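Similar to yteR (Bacilus subtilis) (Clostridium acetobutylicum, PDB 4WU0) probably acts as a family GH105 unsaturated rhamnogalacturonan hydrolase, cleaving unsaturated oligosaccharides released from pectin. Local coordinates at residues G66-N78 with K113-H125. Sequence-based numbering, arbitrary orientation.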
loop_
_atom_site.group_PDB
_atom_site.type_symbol
_atom_site.label_atom_id
_atom_site.label_comp_id
_atom_site.label_asym_id
_atom_site.label_seq_id
_atom_site.Cartn_x
_atom_site.Cartn_y
_atom_site.Cartn_z
ATOM N N GLY A 66 -13.735 12.579 -10.379
ATOM C CA GLY A 66 -12.764 12.893 -9.343
ATOM C C GLY A 66 -11.321 12.638 -9.746
ATOM O O GLY A 66 -10.407 12.848 -8.957
ATOM N N TYR A 67 -11.128 12.207 -10.984
ATOM C CA TYR A 67 -9.800 11.948 -11.540
ATOM C C TYR A 67 -9.460 13.006 -12.566
ATOM O O TYR A 67 -10.291 13.326 -13.405
ATOM C CB TYR A 67 -9.801 10.586 -12.208
ATOM C CG TYR A 67 -8.534 10.280 -12.972
ATOM C CD1 TYR A 67 -7.320 10.157 -12.312
ATOM C CD2 TYR A 67 -8.554 10.125 -14.346
ATOM C CE1 TYR A 67 -6.160 9.869 -13.002
ATOM C CE2 TYR A 67 -7.403 9.842 -15.054
ATOM C CZ TYR A 67 -6.201 9.712 -14.381
ATOM O OH TYR A 67 -5.055 9.442 -15.102
ATOM N N LYS A 68 -8.253 13.563 -12.507
ATOM C CA LYS A 68 -7.785 14.431 -13.594
ATOM C C LYS A 68 -6.358 14.030 -13.903
ATOM O O LYS A 68 -5.457 14.160 -13.077
ATOM C CB LYS A 68 -7.887 15.919 -13.252
ATOM C CG LYS A 68 -7.576 16.843 -14.439
ATOM C CD LYS A 68 -7.913 18.307 -14.117
ATOM C CE LYS A 68 -7.249 19.274 -15.088
ATOM N NZ LYS A 68 -7.568 20.698 -14.758
ATOM N N LEU A 69 -6.193 13.476 -15.088
ATOM C CA LEU A 69 -4.921 12.953 -15.536
ATOM C C LEU A 69 -3.809 13.988 -15.428
ATOM O O LEU A 69 -2.698 13.670 -14.990
ATOM C CB LEU A 69 -5.076 12.480 -16.976
ATOM C CG LEU A 69 -3.843 11.867 -17.627
ATOM C CD1 LEU A 69 -4.269 10.810 -18.627
ATOM C CD2 LEU A 69 -3.037 12.944 -18.305
ATOM N N GLU A 70 -4.107 15.220 -15.842
ATOM C CA GLU A 70 -3.111 16.271 -15.901
ATOM C C GLU A 70 -2.576 16.736 -14.540
ATOM O O GLU A 70 -1.620 17.504 -14.491
ATOM C CB GLU A 70 -3.655 17.470 -16.695
ATOM C CG GLU A 70 -3.815 17.189 -18.185
ATOM C CD GLU A 70 -5.052 16.361 -18.528
ATOM O OE1 GLU A 70 -5.931 16.160 -17.653
ATOM O OE2 GLU A 70 -5.143 15.915 -19.694
ATOM N N GLU A 71 -3.156 16.271 -13.444
ATOM C CA GLU A 71 -2.567 16.541 -12.138
ATOM C C GLU A 71 -1.318 15.704 -11.907
ATOM O O GLU A 71 -0.509 16.030 -11.043
ATOM C CB GLU A 71 -3.588 16.283 -11.024
ATOM C CG GLU A 71 -4.624 17.400 -10.987
ATOM C CD GLU A 71 -5.763 17.148 -10.025
ATOM O OE1 GLU A 71 -5.781 16.075 -9.367
ATOM O OE2 GLU A 71 -6.643 18.040 -9.942
ATOM N N TYR A 72 -1.191 14.617 -12.666
ATOM C CA TYR A 72 -0.076 13.676 -12.548
ATOM C C TYR A 72 0.181 13.338 -11.065
ATOM O O TYR A 72 1.263 13.538 -10.533
ATOM C CB TYR A 72 1.166 14.202 -13.295
ATOM C CG TYR A 72 0.974 14.097 -14.798
ATOM C CD1 TYR A 72 0.904 12.858 -15.405
ATOM C CD2 TYR A 72 0.799 15.221 -15.591
ATOM C CE1 TYR A 72 0.703 12.727 -16.748
ATOM C CE2 TYR A 72 0.592 15.104 -16.953
ATOM C CZ TYR A 72 0.543 13.849 -17.521
ATOM O OH TYR A 72 0.335 13.726 -18.872
ATOM N N ASN A 73 -0.859 12.814 -10.434
ATOM C CA ASN A 73 -0.836 12.398 -9.036
ATOM C C ASN A 73 -0.717 10.880 -9.028
ATOM O O ASN A 73 -1.618 10.198 -9.501
ATOM C CB ASN A 73 -2.137 12.849 -8.351
ATOM C CG ASN A 73 -2.213 12.462 -6.884
ATOM O OD1 ASN A 73 -1.506 11.563 -6.415
ATOM N ND2 ASN A 73 -3.116 13.122 -6.149
ATOM N N ILE A 74 0.399 10.329 -8.548
ATOM C CA ILE A 74 0.582 8.888 -8.636
ATOM C C ILE A 74 -0.481 8.116 -7.835
ATOM O O ILE A 74 -0.821 6.980 -8.201
ATOM C CB ILE A 74 2.021 8.456 -8.224
ATOM C CG1 ILE A 74 2.414 7.131 -8.868
ATOM C CG2 ILE A 74 2.178 8.381 -6.714
ATOM C CD1 ILE A 74 2.747 7.248 -10.321
ATOM N N ASP A 75 -1.005 8.730 -6.783
ATOM C CA ASP A 75 -2.045 8.106 -5.944
ATOM C C ASP A 75 -3.250 7.732 -6.768
ATOM O O ASP A 75 -3.943 6.756 -6.449
ATOM C CB ASP A 75 -2.548 9.011 -4.816
ATOM C CG ASP A 75 -1.542 9.228 -3.723
ATOM O OD1 ASP A 75 -0.576 8.457 -3.607
ATOM O OD2 ASP A 75 -1.719 10.192 -2.962
ATOM N N HIS A 76 -3.527 8.519 -7.806
ATOM C CA HIS A 76 -4.718 8.321 -8.630
ATOM C C HIS A 76 -4.693 7.062 -9.487
ATOM O O HIS A 76 -5.715 6.713 -10.074
ATOM C CB HIS A 76 -4.928 9.523 -9.544
ATOM C CG HIS A 76 -5.492 10.705 -8.842
ATOM N ND1 HIS A 76 -5.750 10.705 -7.490
ATOM C CD2 HIS A 76 -5.875 11.918 -9.297
ATOM C CE1 HIS A 76 -6.264 11.873 -7.143
ATOM N NE2 HIS A 76 -6.350 12.623 -8.221
ATOM N N LEU A 77 -3.560 6.363 -9.549
ATOM C CA LEU A 77 -3.472 5.099 -10.276
ATOM C C LEU A 77 -3.893 3.883 -9.457
ATOM O O LEU A 77 -4.225 2.844 -10.014
ATOM C CB LEU A 77 -2.060 4.886 -10.827
ATOM C CG LEU A 77 -1.605 5.986 -11.781
ATOM C CD1 LEU A 77 -0.210 5.663 -12.279
ATOM C CD2 LEU A 77 -2.548 6.176 -12.963
ATOM N N ASN A 78 -3.866 3.991 -8.138
ATOM C CA ASN A 78 -4.062 2.793 -7.335
ATOM C C ASN A 78 -5.401 2.099 -7.582
ATOM O O ASN A 78 -5.479 0.877 -7.577
ATOM C CB ASN A 78 -3.958 3.075 -5.857
ATOM C CG ASN A 78 -3.805 1.787 -5.066
ATOM O OD1 ASN A 78 -2.851 1.050 -5.274
ATOM N ND2 ASN A 78 -4.762 1.478 -4.216
ATOM N N LYS A 113 15.641 11.894 -12.702
ATOM C CA LYS A 113 16.765 11.701 -13.615
ATOM C C LYS A 113 17.044 10.210 -13.854
ATOM O O LYS A 113 17.586 9.826 -14.900
ATOM C CB LYS A 113 18.014 12.423 -13.091
ATOM C CG LYS A 113 18.663 11.747 -11.904
ATOM C CD LYS A 113 19.937 12.460 -11.385
ATOM C CE LYS A 113 19.702 13.909 -10.972
ATOM N NZ LYS A 113 20.841 14.448 -10.160
ATOM N N GLU A 114 16.666 9.380 -12.885
ATOM C CA GLU A 114 16.815 7.923 -12.988
ATOM C C GLU A 114 15.515 7.211 -13.367
ATOM O O GLU A 114 15.359 6.005 -13.132
ATOM C CB GLU A 114 17.345 7.367 -11.674
ATOM C CG GLU A 114 18.674 7.954 -11.275
ATOM C CD GLU A 114 19.075 7.566 -9.877
ATOM O OE1 GLU A 114 18.353 7.968 -8.934
ATOM O OE2 GLU A 114 20.105 6.866 -9.738
ATOM N N ASN A 115 14.585 7.962 -13.946
ATOM C CA ASN A 115 13.371 7.404 -14.546
ATOM C C ASN A 115 12.350 6.828 -13.585
ATOM O O ASN A 115 11.536 5.974 -13.963
ATOM C CB ASN A 115 13.721 6.395 -15.656
ATOM C CG ASN A 115 13.904 7.075 -16.992
ATOM O OD1 ASN A 115 13.044 7.844 -17.419
ATOM N ND2 ASN A 115 15.052 6.842 -17.637
ATOM N N VAL A 116 12.331 7.338 -12.355
ATOM C CA VAL A 116 11.299 6.972 -11.393
ATOM C C VAL A 116 10.193 8.023 -11.426
ATOM O O VAL A 116 10.469 9.219 -11.488
ATOM C CB VAL A 116 11.878 6.868 -9.969
ATOM C CG1 VAL A 116 10.832 6.441 -8.985
ATOM C CG2 VAL A 116 13.086 5.918 -9.959
ATOM N N PHE A 117 8.942 7.593 -11.412
ATOM C CA PHE A 117 7.825 8.539 -11.357
ATOM C C PHE A 117 7.971 9.512 -10.165
ATOM O O PHE A 117 8.166 9.088 -9.013
ATOM C CB PHE A 117 6.502 7.795 -11.156
ATOM C CG PHE A 117 6.128 6.836 -12.269
ATOM C CD1 PHE A 117 6.192 7.214 -13.604
ATOM C CD2 PHE A 117 5.653 5.573 -11.960
ATOM C CE1 PHE A 117 5.816 6.323 -14.613
ATOM C CE2 PHE A 117 5.267 4.688 -12.946
ATOM C CZ PHE A 117 5.349 5.062 -14.276
ATOM N N TRP A 118 7.820 10.796 -10.430
ATOM C CA TRP A 118 7.565 11.754 -9.369
ATOM C C TRP A 118 6.290 11.349 -8.616
ATOM O O TRP A 118 5.318 10.882 -9.202
ATOM C CB TRP A 118 7.286 13.143 -9.930
ATOM C CG TRP A 118 8.422 13.845 -10.578
ATOM C CD1 TRP A 118 9.708 13.397 -10.731
ATOM C CD2 TRP A 118 8.383 15.155 -11.147
ATOM N NE1 TRP A 118 10.468 14.354 -11.367
ATOM C CE2 TRP A 118 9.673 15.435 -11.653
ATOM C CE3 TRP A 118 7.373 16.113 -11.302
ATOM C CZ2 TRP A 118 9.985 16.642 -12.265
ATOM C CZ3 TRP A 118 7.679 17.311 -11.925
ATOM C CH2 TRP A 118 8.975 17.563 -12.406
ATOM N N HIS A 119 6.289 11.559 -7.314
ATOM C CA HIS A 119 5.115 11.234 -6.522
ATOM C C HIS A 119 3.857 11.994 -7.028
ATOM O O HIS A 119 2.772 11.395 -7.204
ATOM C CB HIS A 119 5.372 11.534 -5.057
ATOM C CG HIS A 119 4.325 10.952 -4.180
ATOM N ND1 HIS A 119 4.090 9.593 -4.143
ATOM C CD2 HIS A 119 3.401 11.526 -3.376
ATOM C CE1 HIS A 119 3.069 9.355 -3.341
ATOM N NE2 HIS A 119 2.636 10.509 -2.863
ATOM N N LYS A 120 3.989 13.298 -7.266
ATOM C CA LYS A 120 2.930 14.083 -7.884
ATOM C C LYS A 120 3.577 15.240 -8.634
ATOM O O LYS A 120 4.714 15.623 -8.341
ATOM C CB LYS A 120 1.956 14.706 -6.870
ATOM C CG LYS A 120 1.313 13.740 -5.884
ATOM C CD LYS A 120 0.280 14.449 -5.002
ATOM C CE LYS A 120 -0.289 13.500 -3.960
ATOM N NZ LYS A 120 -1.301 14.187 -3.130
ATOM N N ASN A 121 2.849 15.833 -9.565
ATOM C CA ASN A 121 3.345 17.045 -10.225
ATOM C C ASN A 121 3.699 18.139 -9.206
ATOM O O ASN A 121 4.667 18.895 -9.414
ATOM C CB ASN A 121 2.311 17.574 -11.234
ATOM C CG ASN A 121 2.911 17.911 -12.592
ATOM O OD1 ASN A 121 4.041 17.539 -12.921
ATOM N ND2 ASN A 121 2.131 18.608 -13.402
ATOM N N ILE A 122 2.952 18.211 -8.097
ATOM C CA ILE A 122 3.211 19.242 -7.082
ATOM C C ILE A 122 4.396 18.896 -6.183
ATOM O O ILE A 122 4.805 19.715 -5.346
ATOM C CB ILE A 122 1.988 19.535 -6.166
ATOM C CG1 ILE A 122 1.543 18.266 -5.445
ATOM C CG2 ILE A 122 0.857 20.193 -6.956
ATOM C CD1 ILE A 122 0.535 18.539 -4.353
ATOM N N TYR A 123 4.950 17.700 -6.380
ATOM C CA TYR A 123 6.136 17.246 -5.648
ATOM C C TYR A 123 7.274 16.904 -6.607
ATOM O O TYR A 123 7.732 15.757 -6.710
ATOM C CB TYR A 123 5.790 16.046 -4.766
ATOM C CG TYR A 123 4.758 16.344 -3.698
ATOM C CD1 TYR A 123 4.899 17.445 -2.856
ATOM C CD2 TYR A 123 3.644 15.547 -3.549
ATOM C CE1 TYR A 123 3.948 17.733 -1.881
ATOM C CE2 TYR A 123 2.675 15.832 -2.578
ATOM C CZ TYR A 123 2.841 16.921 -1.753
ATOM O OH TYR A 123 1.886 17.190 -0.797
ATOM N N PRO A 124 7.744 17.910 -7.325
ATOM C CA PRO A 124 8.729 17.622 -8.373
ATOM C C PRO A 124 10.001 17.042 -7.803
ATOM O O PRO A 124 10.445 17.487 -6.751
ATOM C CB PRO A 124 9.005 18.996 -8.976
ATOM C CG PRO A 124 8.672 19.953 -7.902
ATOM C CD PRO A 124 7.504 19.352 -7.174
ATOM N N HIS A 125 10.558 16.056 -8.504
ATOM C CA HIS A 125 11.843 15.437 -8.178
ATOM C C HIS A 125 11.776 14.527 -6.966
ATOM O O HIS A 125 12.816 14.096 -6.486
ATOM C CB HIS A 125 12.944 16.489 -7.959
ATOM C CG HIS A 125 12.895 17.624 -8.931
ATOM N ND1 HIS A 125 13.070 17.453 -10.285
ATOM C CD2 HIS A 125 12.655 18.940 -8.745
ATOM C CE1 HIS A 125 12.955 18.621 -10.895
ATOM N NE2 HIS A 125 12.711 19.540 -9.981
HETATM O O HOH W 1 -0.422 19.455 -12.804
HETATM O O HOH W 2 -0.034 17.208 -8.700
HETATM O O HOH W 3 -3.420 12.195 -3.373
HETATM O O HOH W 4 0.231 11.127 -1.505
#
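Ile74 and His119 meet through both backbone and side chain. The Ile74 amide gives a fairly straight hydrogen bond to His119 O, N to O 2.9 Å, while CG2 of the isoleucine rests 3.4 Å from His119 ND1. With CG1 anti to the backbone N (chi1 -155°), CD1 reaches 3.7 Å from Phe117 CD2; a beta-branched residue can thus touch both rings, CG2 against the imidazole and CD1 against the phenyl. Two residues along, Asn121 N donates to Tyr72 O over 3.0 Å, a bent bond (135° at the hydrogen) from above the carbonyl plane, and Lys120 CA adds a CH...O contact to the same oxygen. The two bonds bracket Asn73 and Lys120, a non-hydrogen-bonded antiparallel pair forming a single beta bridge between loops of the (alpha/alpha)6 barrel of this glycoside hydrolase family. Their side chains run alongside each other, Lys120 CE 3.4 Å from Asn73 OD1. That oxygen accepts from Asp75 N in an Asx turn, and with a water on ND2 this helps set the amide's rotation. The long lysine lines the amide and carries NZ to the same water, which also reaches Asp75 OD2, 4.0 Å from NZ and too distant for a salt bridge. The carboxylate suits two waters: a second, in the imidazole plane at its edge, links OD2 to His119 NE2. Beyond, Met134 of helix 129-146 touches Asp75, and Gln105 and Asn108 of helix 93-108 pack on Tyr72.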